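Local atomic coordinates of ribosome-inactivating protein (PDB entry 2G5X), a protein that belongs to the plant ribosome-inactivating proteins, a family whose compact single-chain fold sets a mixed beta sheet beside a cluster of helices. Residues V46-V51 / L61-S66; L52-N57 / S139-F144; L113-T118 / K155-F160; E131-G136 / A161-Q166. One frame throughout, in Å; residues are numbered along the deposited sequence. Where two conformers were deposited one is given.

Interaction 1. Residues V46-V51 / L61-S66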
loop_
_atom_site.group_PDB
_atom_site.type_symbol
_atom_site.label_atom_id
_atom_site.label_comp_id
_atom_site.label_asym_id
_atom_site.label_seq_id
_atom_site.Cartn_x
_atom_site.Cartn_y
_atom_site.Cartn_z
ATOM N N VAL A 46 8.088 2.315 -6.177
ATOM C CA VAL A 46 8.160 3.307 -5.120
ATOM C C VAL A 46 8.304 2.532 -3.813
ATOM O O VAL A 46 7.485 1.659 -3.507
ATOM C CB VAL A 46 6.881 4.167 -5.064
ATOM C CG1 VAL A 46 6.957 5.131 -3.890
ATOM C CG2 VAL A 46 6.716 4.934 -6.369
ATOM N N LEU A 47 9.357 2.830 -3.059
ATOM C CA LEU A 47 9.596 2.150 -1.795
ATOM C C LEU A 47 8.985 2.935 -0.646
ATOM O O LEU A 47 8.984 4.165 -0.652
ATOM C CB LEU A 47 11.097 1.962 -1.555
ATOM C CG LEU A 47 11.868 1.147 -2.599
ATOM C CD1 LEU A 47 13.309 0.984 -2.140
ATOM C CD2 LEU A 47 11.218 -0.220 -2.783
ATOM N N VAL A 48 8.461 2.202 0.333
ATOM C CA VAL A 48 7.824 2.783 1.506
ATOM C C VAL A 48 8.324 2.094 2.772
ATOM O O VAL A 48 8.294 0.871 2.869
ATOM C CB VAL A 48 6.286 2.611 1.421
ATOM C CG1 VAL A 48 5.641 2.897 2.769
ATOM C CG2 VAL A 48 5.728 3.537 0.354
ATOM N N ASN A 49 8.779 2.878 3.742
ATOM C CA ASN A 49 9.254 2.313 5.002
ATOM C C ASN A 49 8.175 2.377 6.079
ATOM O O ASN A 49 7.577 3.428 6.299
ATOM C CB ASN A 49 10.473 3.084 5.518
ATOM C CG ASN A 49 11.781 2.592 4.928
ATOM O OD1 ASN A 49 11.801 1.783 4.006
ATOM N ND2 ASN A 49 12.889 3.094 5.463
ATOM N N LEU A 50 7.917 1.246 6.730
ATOM C CA LEU A 50 6.970 1.192 7.841
ATOM C C LEU A 50 7.867 0.866 9.039
ATOM O O LEU A 50 8.635 -0.098 8.998
ATOM C CB LEU A 50 5.926 0.083 7.637
ATOM C CG LEU A 50 4.893 0.265 6.514
ATOM C CD1 LEU A 50 3.885 -0.892 6.552
ATOM C CD2 LEU A 50 4.163 1.595 6.683
ATOM N N VAL A 51 7.788 1.672 10.092
ATOM C CA VAL A 51 8.629 1.470 11.273
ATOM C C VAL A 51 7.805 1.335 12.549
ATOM O O VAL A 51 6.855 2.087 12.753
ATOM C CB VAL A 51 9.601 2.666 11.462
ATOM C CG1 VAL A 51 10.544 2.398 12.631
ATOM C CG2 VAL A 51 10.385 2.914 10.182
ATOM N N LEU A 61 8.180 -1.641 1.986
ATOM C CA LEU A 61 7.227 -2.103 0.979
ATOM C C LEU A 61 7.621 -1.597 -0.404
ATOM O O LEU A 61 8.155 -0.498 -0.535
ATOM C CB LEU A 61 5.824 -1.578 1.295
ATOM C CG LEU A 61 5.214 -1.860 2.669
ATOM C CD1 LEU A 61 3.869 -1.144 2.786
ATOM C CD2 LEU A 61 5.039 -3.353 2.851
ATOM N N ALA A 62 7.335 -2.390 -1.435
ATOM C CA ALA A 62 7.646 -1.995 -2.808
ATOM C C ALA A 62 6.373 -1.968 -3.651
ATOM O O ALA A 62 5.693 -2.984 -3.788
ATOM C CB ALA A 62 8.658 -2.958 -3.422
ATOM N N PHE A 63 6.051 -0.801 -4.209
ATOM C CA PHE A 63 4.858 -0.646 -5.044
ATOM C C PHE A 63 5.209 -0.345 -6.495
ATOM O O PHE A 63 6.066 0.501 -6.765
ATOM C CB PHE A 63 3.977 0.513 -4.553
ATOM C CG PHE A 63 3.380 0.310 -3.192
ATOM C CD1 PHE A 63 4.052 0.742 -2.052
ATOM C CD2 PHE A 63 2.130 -0.285 -3.050
ATOM C CE1 PHE A 63 3.484 0.588 -0.786
ATOM C CE2 PHE A 63 1.554 -0.447 -1.793
ATOM C CZ PHE A 63 2.232 -0.008 -0.658
ATOM N N ARG A 64 4.543 -1.027 -7.427
ATOM C CA ARG A 64 4.757 -0.766 -8.850
ATOM C C ARG A 64 4.257 0.669 -9.042
ATOM O O ARG A 64 3.140 1.000 -8.650
ATOM C CB ARG A 64 3.949 -1.754 -9.704
ATOM C CG ARG A 64 3.954 -1.453 -11.206
ATOM C CD ARG A 64 3.510 -2.669 -12.033
ATOM N NE ARG A 64 4.526 -3.720 -12.022
ATOM C CZ ARG A 64 4.385 -4.909 -11.441
ATOM N NH1 ARG A 64 3.256 -5.225 -10.818
ATOM N NH2 ARG A 64 5.386 -5.777 -11.465
ATOM N N ALA A 65 5.093 1.516 -9.638
ATOM C CA ALA A 65 4.778 2.934 -9.825
ATOM C C ALA A 65 3.643 3.314 -10.774
ATOM O O ALA A 65 3.024 4.369 -10.615
ATOM C CB ALA A 65 6.049 3.679 -10.225
ATOM N N SER A 66 3.361 2.467 -11.754
ATOM C CA SER A 66 2.307 2.766 -12.716
ATOM C C SER A 66 0.893 2.640 -12.165
ATOM O O SER A 66 -0.020 3.329 -12.631
ATOM C CB SER A 66 2.440 1.853 -13.938
ATOM O OG SER A 66 2.294 0.494 -13.569
#

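Interaction 2. Residues L52-N57 / S139-F144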
loop_
_atom_site.group_PDB
_atom_site.type_symbol
_atom_site.label_atom_id
_atom_site.label_comp_id
_atom_site.label_asym_id
_atom_site.label_seq_id
_atom_site.Cartn_x
_atom_site.Cartn_y
_atom_site.Cartn_z
ATOM N N LEU A 52 8.162 0.377 13.405
ATOM C CA LEU A 52 7.449 0.202 14.668
ATOM C C LEU A 52 8.084 1.120 15.704
ATOM O O LEU A 52 9.302 1.148 15.856
ATOM C CB LEU A 52 7.539 -1.241 15.165
ATOM C CG LEU A 52 6.824 -2.314 14.348
ATOM C CD1 LEU A 52 6.983 -3.655 15.057
ATOM C CD2 LEU A 52 5.354 -1.958 14.191
ATOM N N PRO A 53 7.260 1.881 16.433
ATOM C CA PRO A 53 7.798 2.789 17.446
ATOM C C PRO A 53 8.466 2.085 18.628
ATOM O O PRO A 53 9.378 2.637 19.244
ATOM C CB PRO A 53 6.570 3.596 17.867
ATOM C CG PRO A 53 5.450 2.606 17.700
ATOM C CD PRO A 53 5.787 1.951 16.380
ATOM N N PHE A 54 8.023 0.866 18.926
ATOM C CA PHE A 54 8.547 0.105 20.062
ATOM C C PHE A 54 10.011 -0.315 19.991
ATOM O O PHE A 54 10.785 -0.061 20.917
ATOM C CB PHE A 54 7.719 -1.167 20.286
ATOM C CG PHE A 54 6.240 -0.963 20.175
ATOM C CD1 PHE A 54 5.560 -1.352 19.027
ATOM C CD2 PHE A 54 5.524 -0.391 21.220
ATOM C CE1 PHE A 54 4.186 -1.177 18.919
ATOM C CE2 PHE A 54 4.145 -0.207 21.123
ATOM C CZ PHE A 54 3.476 -0.603 19.968
ATOM N N ASN A 55 10.379 -0.972 18.897
ATOM C CA ASN A 55 11.731 -1.490 18.720
ATOM C C ASN A 55 12.456 -0.942 17.496
ATOM O O ASN A 55 13.594 -1.321 17.218
ATOM C CB ASN A 55 11.657 -3.011 18.620
ATOM C CG ASN A 55 10.566 -3.467 17.675
ATOM O OD1 ASN A 55 10.377 -2.881 16.608
ATOM N ND2 ASN A 55 9.845 -4.516 18.055
ATOM N N ARG A 56 11.788 -0.057 16.764
ATOM C CA ARG A 56 12.355 0.554 15.571
ATOM C C ARG A 56 12.558 -0.430 14.419
ATOM O O ARG A 56 13.234 -0.106 13.441
ATOM C CB ARG A 56 13.687 1.239 15.903
ATOM C CG ARG A 56 13.625 2.191 17.092
ATOM C CD ARG A 56 12.510 3.228 16.948
ATOM N NE ARG A 56 12.666 4.069 15.764
ATOM C CZ ARG A 56 11.873 5.096 15.468
ATOM N NH1 ARG A 56 10.865 5.414 16.268
ATOM N NH2 ARG A 56 12.086 5.807 14.368
ATOM N N ASN A 57 11.987 -1.629 14.525
ATOM C CA ASN A 57 12.117 -2.602 13.439
ATOM C C ASN A 57 11.492 -1.973 12.194
ATOM O O ASN A 57 10.491 -1.258 12.284
ATOM C CB ASN A 57 11.400 -3.917 13.772
ATOM C CG ASN A 57 12.090 -4.704 14.881
ATOM O OD1 ASN A 57 13.265 -4.480 15.186
ATOM N ND2 ASN A 57 11.364 -5.642 15.476
ATOM N N SER A 139 -3.769 -2.786 14.697
ATOM C CA SER A 139 -3.906 -3.943 13.819
ATOM C C SER A 139 -2.649 -4.121 12.972
ATOM O O SER A 139 -2.134 -5.233 12.822
ATOM C CB SER A 139 -5.123 -3.770 12.906
ATOM O OG SER A 139 -6.313 -3.614 13.663
ATOM N N LEU A 140 -2.157 -3.020 12.413
ATOM C CA LEU A 140 -0.961 -3.073 11.585
ATOM C C LEU A 140 0.279 -3.439 12.406
ATOM O O LEU A 140 1.131 -4.202 11.942
ATOM C CB LEU A 140 -0.754 -1.732 10.869
ATOM C CG LEU A 140 0.463 -1.642 9.947
ATOM C CD1 LEU A 140 0.464 -2.804 8.956
ATOM C CD2 LEU A 140 0.442 -0.302 9.215
ATOM N N GLN A 141 0.384 -2.913 13.623
ATOM C CA GLN A 141 1.538 -3.232 14.466
ATOM C C GLN A 141 1.578 -4.729 14.773
ATOM O O GLN A 141 2.640 -5.350 14.746
ATOM C CB GLN A 141 1.496 -2.441 15.779
ATOM C CG GLN A 141 1.621 -0.929 15.612
ATOM C CD GLN A 141 1.493 -0.189 16.933
ATOM O OE1 GLN A 141 0.872 -0.685 17.870
ATOM N NE2 GLN A 141 2.066 1.007 17.007
ATOM N N THR A 142 0.413 -5.303 15.058
ATOM C CA THR A 142 0.321 -6.725 15.372
ATOM C C THR A 142 0.703 -7.580 14.168
ATOM O O THR A 142 1.457 -8.552 14.300
ATOM C CB THR A 142 -1.107 -7.104 15.830
ATOM O OG1 THR A 142 -1.405 -6.437 17.065
ATOM C CG2 THR A 142 -1.225 -8.605 16.030
ATOM N N ALA A 143 0.194 -7.212 12.995
ATOM C CA ALA A 143 0.487 -7.964 11.775
ATOM C C ALA A 143 1.976 -7.877 11.443
ATOM O O ALA A 143 2.588 -8.849 11.002
ATOM C CB ALA A 143 -0.352 -7.427 10.617
ATOM N N PHE A 144 2.546 -6.698 11.661
ATOM C CA PHE A 144 3.963 -6.443 11.411
ATOM C C PHE A 144 4.815 -7.391 12.267
ATOM O O PHE A 144 5.727 -8.057 11.769
ATOM C CB PHE A 144 4.255 -4.975 11.762
ATOM C CG PHE A 144 5.653 -4.505 11.426
ATOM C CD1 PHE A 144 5.838 -3.413 10.583
ATOM C CD2 PHE A 144 6.772 -5.096 12.007
ATOM C CE1 PHE A 144 7.117 -2.911 10.329
ATOM C CE2 PHE A 144 8.054 -4.604 11.760
ATOM C CZ PHE A 144 8.228 -3.509 10.924
#

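Interaction 3. Residues L113-T118 / K155-F160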
loop_
_atom_site.group_PDB
_atom_site.type_symbol
_atom_site.label_atom_id
_atom_site.label_comp_id
_atom_site.label_asym_id
_atom_site.label_seq_id
_atom_site.Cartn_x
_atom_site.Cartn_y
_atom_site.Cartn_z
ATOM N N LEU A 113 7.593 -15.586 -1.523
ATOM C CA LEU A 113 6.650 -15.566 -0.410
ATOM C C LEU A 113 5.584 -16.642 -0.594
ATOM O O LEU A 113 5.279 -17.044 -1.720
ATOM C CB LEU A 113 5.982 -14.193 -0.305
ATOM C CG LEU A 113 6.855 -13.045 0.215
ATOM C CD1 LEU A 113 6.117 -11.722 0.050
ATOM C CD2 LEU A 113 7.199 -13.292 1.680
ATOM N N PRO A 114 5.003 -17.122 0.518
ATOM C CA PRO A 114 3.966 -18.158 0.511
ATOM C C PRO A 114 2.580 -17.723 0.029
ATOM O O PRO A 114 1.579 -18.350 0.378
ATOM C CB PRO A 114 3.956 -18.641 1.961
ATOM C CG PRO A 114 4.284 -17.399 2.723
ATOM C CD PRO A 114 5.413 -16.801 1.898
ATOM N N CYS A 115 2.515 -16.654 -0.761
ATOM C CA CYS A 115 1.237 -16.190 -1.299
ATOM C C CYS A 115 1.433 -15.243 -2.482
ATOM O O CYS A 115 2.542 -14.762 -2.725
ATOM C CB CYS A 115 0.398 -15.509 -0.207
ATOM S SG CYS A 115 0.916 -13.847 0.277
ATOM N N ALA A 116 0.353 -14.996 -3.224
ATOM C CA ALA A 116 0.391 -14.108 -4.386
ATOM C C ALA A 116 -0.034 -12.681 -4.034
ATOM O O ALA A 116 -0.536 -12.423 -2.940
ATOM C CB ALA A 116 -0.497 -14.662 -5.494
ATOM N N SER A 117 0.153 -11.766 -4.985
ATOM C CA SER A 117 -0.161 -10.348 -4.803
ATOM C C SER A 117 -1.607 -9.917 -5.043
ATOM O O SER A 117 -1.985 -8.793 -4.705
ATOM C CB SER A 117 0.725 -9.520 -5.729
ATOM O OG SER A 117 0.324 -9.712 -7.078
ATOM N N THR A 118 -2.406 -10.790 -5.641
ATOM C CA THR A 118 -3.796 -10.463 -5.954
ATOM C C THR A 118 -4.712 -10.365 -4.744
ATOM O O THR A 118 -4.473 -10.995 -3.710
ATOM C CB THR A 118 -4.402 -11.510 -6.893
ATOM O OG1 THR A 118 -4.256 -12.808 -6.303
ATOM C CG2 THR A 118 -3.706 -11.486 -8.252
ATOM N N LYS A 155 -0.825 -17.112 5.883
ATOM C CA LYS A 155 -1.744 -16.266 6.634
ATOM C C LYS A 155 -1.120 -14.984 7.182
ATOM O O LYS A 155 -1.659 -13.894 6.979
ATOM C CB LYS A 155 -2.374 -17.051 7.787
ATOM C CG LYS A 155 -3.386 -16.228 8.573
ATOM C CD LYS A 155 -3.918 -16.969 9.790
ATOM C CE LYS A 155 -4.819 -16.057 10.610
ATOM N NZ LYS A 155 -5.356 -16.725 11.829
ATOM N N ASN A 156 0.007 -15.103 7.879
ATOM C CA ASN A 156 0.650 -13.920 8.445
ATOM C C ASN A 156 1.053 -12.910 7.372
ATOM O O ASN A 156 0.803 -11.712 7.516
ATOM C CB ASN A 156 1.873 -14.311 9.280
ATOM C CG ASN A 156 1.502 -15.067 10.545
ATOM O OD1 ASN A 156 0.423 -14.868 11.114
ATOM N ND2 ASN A 156 2.409 -15.922 11.008
ATOM N N VAL A 157 1.667 -13.388 6.295
ATOM C CA VAL A 157 2.081 -12.492 5.222
ATOM C C VAL A 157 0.880 -11.832 4.545
ATOM O O VAL A 157 0.878 -10.623 4.312
ATOM C CB VAL A 157 2.909 -13.243 4.155
ATOM C CG1 VAL A 157 3.137 -12.348 2.939
ATOM C CG2 VAL A 157 4.247 -13.675 4.750
ATOM N N ALA A 158 -0.140 -12.628 4.237
ATOM C CA ALA A 158 -1.338 -12.109 3.574
ATOM C C ALA A 158 -2.065 -11.043 4.394
ATOM O O ALA A 158 -2.523 -10.039 3.849
ATOM C CB ALA A 158 -2.293 -13.256 3.250
ATOM N N LYS A 159 -2.175 -11.265 5.701
ATOM C CA LYS A 159 -2.856 -10.316 6.574
ATOM C C LYS A 159 -2.095 -8.999 6.635
ATOM O O LYS A 159 -2.688 -7.924 6.527
ATOM C CB LYS A 159 -3.001 -10.909 7.975
ATOM C CG LYS A 159 -4.017 -12.027 8.073
ATOM C CD LYS A 159 -4.525 -12.154 9.501
ATOM C CE LYS A 159 -4.924 -10.811 10.078
ATOM N NZ LYS A 159 -5.749 -11.000 11.305
ATOM N N PHE A 160 -0.777 -9.089 6.802
ATOM C CA PHE A 160 0.076 -7.908 6.859
ATOM C C PHE A 160 -0.046 -7.115 5.555
ATOM O O PHE A 160 -0.149 -5.889 5.566
ATOM C CB PHE A 160 1.537 -8.325 7.080
ATOM C CG PHE A 160 2.525 -7.209 6.881
ATOM C CD1 PHE A 160 2.546 -6.119 7.741
ATOM C CD2 PHE A 160 3.421 -7.238 5.816
ATOM C CE1 PHE A 160 3.444 -5.069 7.545
ATOM C CE2 PHE A 160 4.323 -6.191 5.610
ATOM C CZ PHE A 160 4.333 -5.106 6.476
#

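Interaction 4. Residues E131-G136 / A161-Q166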
loop_
_atom_site.group_PDB
_atom_site.type_symbol
_atom_site.label_atom_id
_atom_site.label_comp_id
_atom_site.label_asym_id
_atom_site.label_seq_id
_atom_site.Cartn_x
_atom_site.Cartn_y
_atom_site.Cartn_z
ATOM N N GLU A 131 -13.558 -6.443 3.115
ATOM C CA GLU A 131 -14.636 -5.774 3.830
ATOM C C GLU A 131 -14.592 -5.862 5.351
ATOM O O GLU A 131 -14.896 -4.878 6.027
ATOM C CB GLU A 131 -15.995 -6.283 3.338
ATOM C CG GLU A 131 -16.370 -5.808 1.942
ATOM C CD GLU A 131 -15.930 -6.766 0.850
ATOM O OE1 GLU A 131 -14.966 -7.529 1.069
ATOM O OE2 GLU A 131 -16.551 -6.744 -0.236
ATOM N N LYS A 132 -14.215 -7.013 5.902
ATOM C CA LYS A 132 -14.197 -7.125 7.354
ATOM C C LYS A 132 -12.838 -7.216 8.035
ATOM O O LYS A 132 -12.764 -7.404 9.247
ATOM C CB LYS A 132 -15.097 -8.280 7.813
ATOM C CG LYS A 132 -14.658 -9.678 7.443
ATOM C CD LYS A 132 -15.796 -10.645 7.766
ATOM C CE LYS A 132 -15.360 -12.096 7.729
ATOM N NZ LYS A 132 -14.357 -12.399 8.782
ATOM N N LEU A 133 -11.765 -7.073 7.265
ATOM C CA LEU A 133 -10.422 -7.104 7.835
ATOM C C LEU A 133 -10.269 -5.927 8.805
ATOM O O LEU A 133 -10.590 -4.787 8.460
ATOM C CB LEU A 133 -9.377 -6.990 6.722
ATOM C CG LEU A 133 -7.920 -6.766 7.139
ATOM C CD1 LEU A 133 -7.413 -7.943 7.954
ATOM C CD2 LEU A 133 -7.072 -6.573 5.892
ATOM N N SER A 134 -9.791 -6.204 10.016
ATOM C CA SER A 134 -9.597 -5.154 11.014
ATOM C C SER A 134 -8.434 -4.245 10.610
ATOM O O SER A 134 -7.304 -4.706 10.456
ATOM C CB SER A 134 -9.320 -5.782 12.383
ATOM O OG SER A 134 -10.515 -6.195 13.012
ATOM N N LEU A 135 -8.724 -2.955 10.451
ATOM C CA LEU A 135 -7.728 -1.962 10.050
ATOM C C LEU A 135 -7.422 -0.977 11.178
ATOM O O LEU A 135 -8.247 -0.766 12.065
ATOM C CB LEU A 135 -8.239 -1.175 8.842
ATOM C CG LEU A 135 -8.804 -1.970 7.662
ATOM C CD1 LEU A 135 -9.365 -1.003 6.627
ATOM C CD2 LEU A 135 -7.725 -2.855 7.059
ATOM N N GLY A 136 -6.239 -0.371 11.129
ATOM C CA GLY A 136 -5.856 0.597 12.143
ATOM C C GLY A 136 -4.424 0.429 12.615
ATOM O O GLY A 136 -3.773 -0.564 12.299
ATOM N N ALA A 161 -0.037 -7.823 4.432
ATOM C CA ALA A 161 -0.141 -7.182 3.122
ATOM C C ALA A 161 -1.480 -6.470 2.906
ATOM O O ALA A 161 -1.518 -5.344 2.420
ATOM C CB ALA A 161 0.077 -8.217 2.021
ATOM N N LEU A 162 -2.578 -7.128 3.265
ATOM C CA LEU A 162 -3.899 -6.533 3.088
ATOM C C LEU A 162 -4.097 -5.277 3.929
ATOM O O LEU A 162 -4.670 -4.296 3.457
ATOM C CB LEU A 162 -4.987 -7.558 3.412
ATOM C CG LEU A 162 -5.223 -8.623 2.341
ATOM C CD1 LEU A 162 -6.137 -9.709 2.885
ATOM C CD2 LEU A 162 -5.831 -7.975 1.101
ATOM N N ILE A 163 -3.621 -5.300 5.171
ATOM C CA ILE A 163 -3.760 -4.134 6.032
ATOM C C ILE A 163 -2.928 -2.988 5.457
ATOM O O ILE A 163 -3.373 -1.836 5.429
ATOM C CB ILE A 163 -3.299 -4.436 7.476
ATOM C CG1 ILE A 163 -4.207 -5.501 8.103
ATOM C CG2 ILE A 163 -3.346 -3.161 8.310
ATOM C CD1 ILE A 163 -3.729 -5.995 9.472
ATOM N N SER A 164 -1.726 -3.312 4.986
ATOM C CA SER A 164 -0.840 -2.309 4.402
ATOM C C SER A 164 -1.445 -1.711 3.130
ATOM O O SER A 164 -1.356 -0.507 2.901
ATOM C CB SER A 164 0.524 -2.928 4.082
ATOM O OG SER A 164 1.217 -3.282 5.270
ATOM N N ILE A 165 -2.057 -2.551 2.301
ATOM C CA ILE A 165 -2.670 -2.072 1.067
ATOM C C ILE A 165 -3.784 -1.066 1.372
ATOM O O ILE A 165 -3.855 0.003 0.764
ATOM C CB ILE A 165 -3.227 -3.256 0.238
ATOM C CG1 ILE A 165 -2.057 -4.078 -0.317
ATOM C CG2 ILE A 165 -4.115 -2.749 -0.892
ATOM C CD1 ILE A 165 -2.467 -5.409 -0.923
ATOM N N GLN A 166 -4.637 -1.399 2.332
ATOM C CA GLN A 166 -5.739 -0.521 2.714
ATOM C C GLN A 166 -5.261 0.814 3.280
ATOM O O GLN A 166 -5.684 1.878 2.828
ATOM C CB GLN A 166 -6.616 -1.209 3.766
ATOM C CG GLN A 166 -7.389 -2.410 3.260
ATOM C CD GLN A 166 -8.689 -2.020 2.589
ATOM O OE1 GLN A 166 -8.705 -1.200 1.671
ATOM N NE2 GLN A 166 -9.791 -2.609 3.045
#

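Interaction 1. Residues V46-V51 / L61-S66
Val48 and Phe63 meet on one face of a two-stranded antiparallel pairing, the valine's CG2 lying 3.9 Å from Phe63 CE1 as the two side chains cross obliquely. Val46 and Leu61 share this face, whereas Leu47 and Ala62 point to the other, where Leu47 CD2 reaches Ala62 CB at 3.8 Å. The small alanine leaves room for the leucine's branch. Phe63, with CG anti to its carbonyl carbon (chi1 -65°), brings its ring edge to the backbone oxygen of Val46, which stays near the ring plane. Farther along, Leu50 CD1 comes to 3.8 Å from Leu61 CD1, and at the opposite end Val46 CG2 touches Ala65 CB just past the strand.

The backbones pair through reciprocal N-H...O bonds, Val46 with Phe63 and Val48 with Leu61. Val46 N to Phe63 O measures 2.8 Å, and Leu61 N to Val48 O 2.7 Å. Beta-branched valines suit such extended backbone. The Val46 and Val48 side chains go on to helix 10-25, while Leu61 and Phe63 also meet helix 154-173. Backbone polarity is thus met inside the sheet, and the side chains on the Val46, Val48, Leu61 and Phe63 face can be wholly apolar where they enter the core.

Interaction 2. Residues L52-N57 / S139-F144
Leu52 and Gln141 bring their CA atoms to 6.8 Å, where the loop 52-57 passes helix 139-144. That loop closes the hairpin of strands 45-51 and 58-64: Leu52 N bonds to Asn57 O at 3.1 Å, Arg56 turns the chain with left-handed backbone angles, and Asn55 OD1 accepts from Asn57 N at 2.9 Å, an Asx turn. Asparagine fits because its short amide can reach the backbone two residues on.

From this loop Leu52 reaches over one face of the Phe144 ring. Its CG sits over the middle of that face, 3.6 Å from the ring centroid and 11° off the normal, a CH-pi contact, with CD1 tight on Phe144 CD2 at 3.4 Å. With CG anti to the backbone N (chi1 -174°), the Phe144 ring is carried from the helix out to the loop. Near the end of the same ring, Asn57 O lies 3.5 Å from Phe144 CZ. Nearer the solvent, Gln141 stretches out an extended chain to cross Phe54 at about a right angle. Its OE1 meets the ring edge near the ring plane, 3.3 Å from Phe54 CZ, while the amide and ring planes are 67° apart. Pro53, whose CG covers a face of Phe54, also touches the amide, its CG 3.8 Å from Gln141 NE2. That nitrogen has its hydrogen bond with Val6 O.

No hydrogen bond crosses between loop and helix. They are joined by dispersion at Leu52 and Phe144, and probably by a weak electrostatic attraction of the Phe54 ring hydrogens for the glutamine oxygen.

Interaction 3. Residues L113-T118 / K155-F160
Cys115, which rests its sulfur on Val157, stands just ahead of two gripped hydroxyls in the same loop. Ser117 OG is held by both Asp90 OD2 and Tyr69 OH, and Thr118 OG1 takes the backbone N of Asp121, capping helix 119-126 at its N-cap position. These bonds probably steady the loop, whose contacts with segment 155-160 are mainly apolar.

Val157 takes most of the contact. Its CG1, anti to the backbone N (chi1 171°), touches Cys115 SG at 3.8 Å and Leu113 CD1 at 4.2 Å; its other branch, CG2, meets Pro114 CG, also at 4.2 Å. The sulfur comes to lie over the helix because Cys115 takes the crowded position between its backbone N and carbonyl carbon (chi1 75°), and it continues to the small Ala158, whose CB is 4.4 Å from SG. A branched residue suits position 157 because its two methyls serve different partners, and alanine lets the loop approach. Cys115 is not one of the cysteines of the disulfide, which links Cys32 and Cys214.

This is loop-on-helix packing: the connection from edge strand 108-109 to helix 119-126 runs over the early turns of the long helix that lies in the middle of the ribosome-inactivating protein fold.

Interaction 4. Residues E131-G136 / A161-Q166
Leu133 pushes its CD2 against the helix backbone between Leu162 and Ile163. The methyl sits 3.4 Å from Leu162 CB, a close-packed pair, and 3.7 Å from Ile163 N. It also meets Ile163 CG1 at 3.8 Å, the two side chains crossing at about a right angle. Leucine fits because its branched end can pack on the backbone at Leu162 and Ile163; CG anti to the backbone N (chi1 170°) directs it there. Two residues on, Leu135 CD2 lies 3.8 Å from Gln166 CG, crossing the aliphatic part of the glutamine at about a right angle. Between them the carbonyl of Ser134 borders the helix, Ser134 O being 3.9 Å from Ile163 CD1, while the serine's own CB is turned away.

One shell out, backbone hydrogen bonds hold the loop, Glu131 to Gly193 and Leu135 to Phe190. The helix side is packed by Tyr119 and Leu122 against Leu162 and by Leu140 and Ala143 against Ile163. Gly136 then takes the N-cap position of helix 137-145, with a positive phi (137°) that glycine tolerates readily.

Leu133 and Leu135, on the extended part of the linker, thus tie the link from helix 119-126 to helix 137-145 onto helix 154-173, within the helical part of this ribosome-inactivating protein fold.

How the interactions relate
Interactions 1, 3 and 4 are buried, whereas interaction 2 lies nearer the surface and ends in exposed Phe54. Interactions 1 and 2 belong to the same hairpin: the first joins its strands by backbone hydrogen bonds, the second sets its connecting loop on helix 137-145 with ring and amide contacts. Interactions 3 and 4 place two successive loops on consecutive parts of helix 154-173, both mainly through apolar groups. That helix is also where the sheet is met, since Leu50 and Leu61 of interaction 1 pack on Phe160 and Ser164, and where helix 137-145 leans, through Leu140 and Ala143. Only interaction 1 has hydrogen bonds across its segments; the other three join theirs without any.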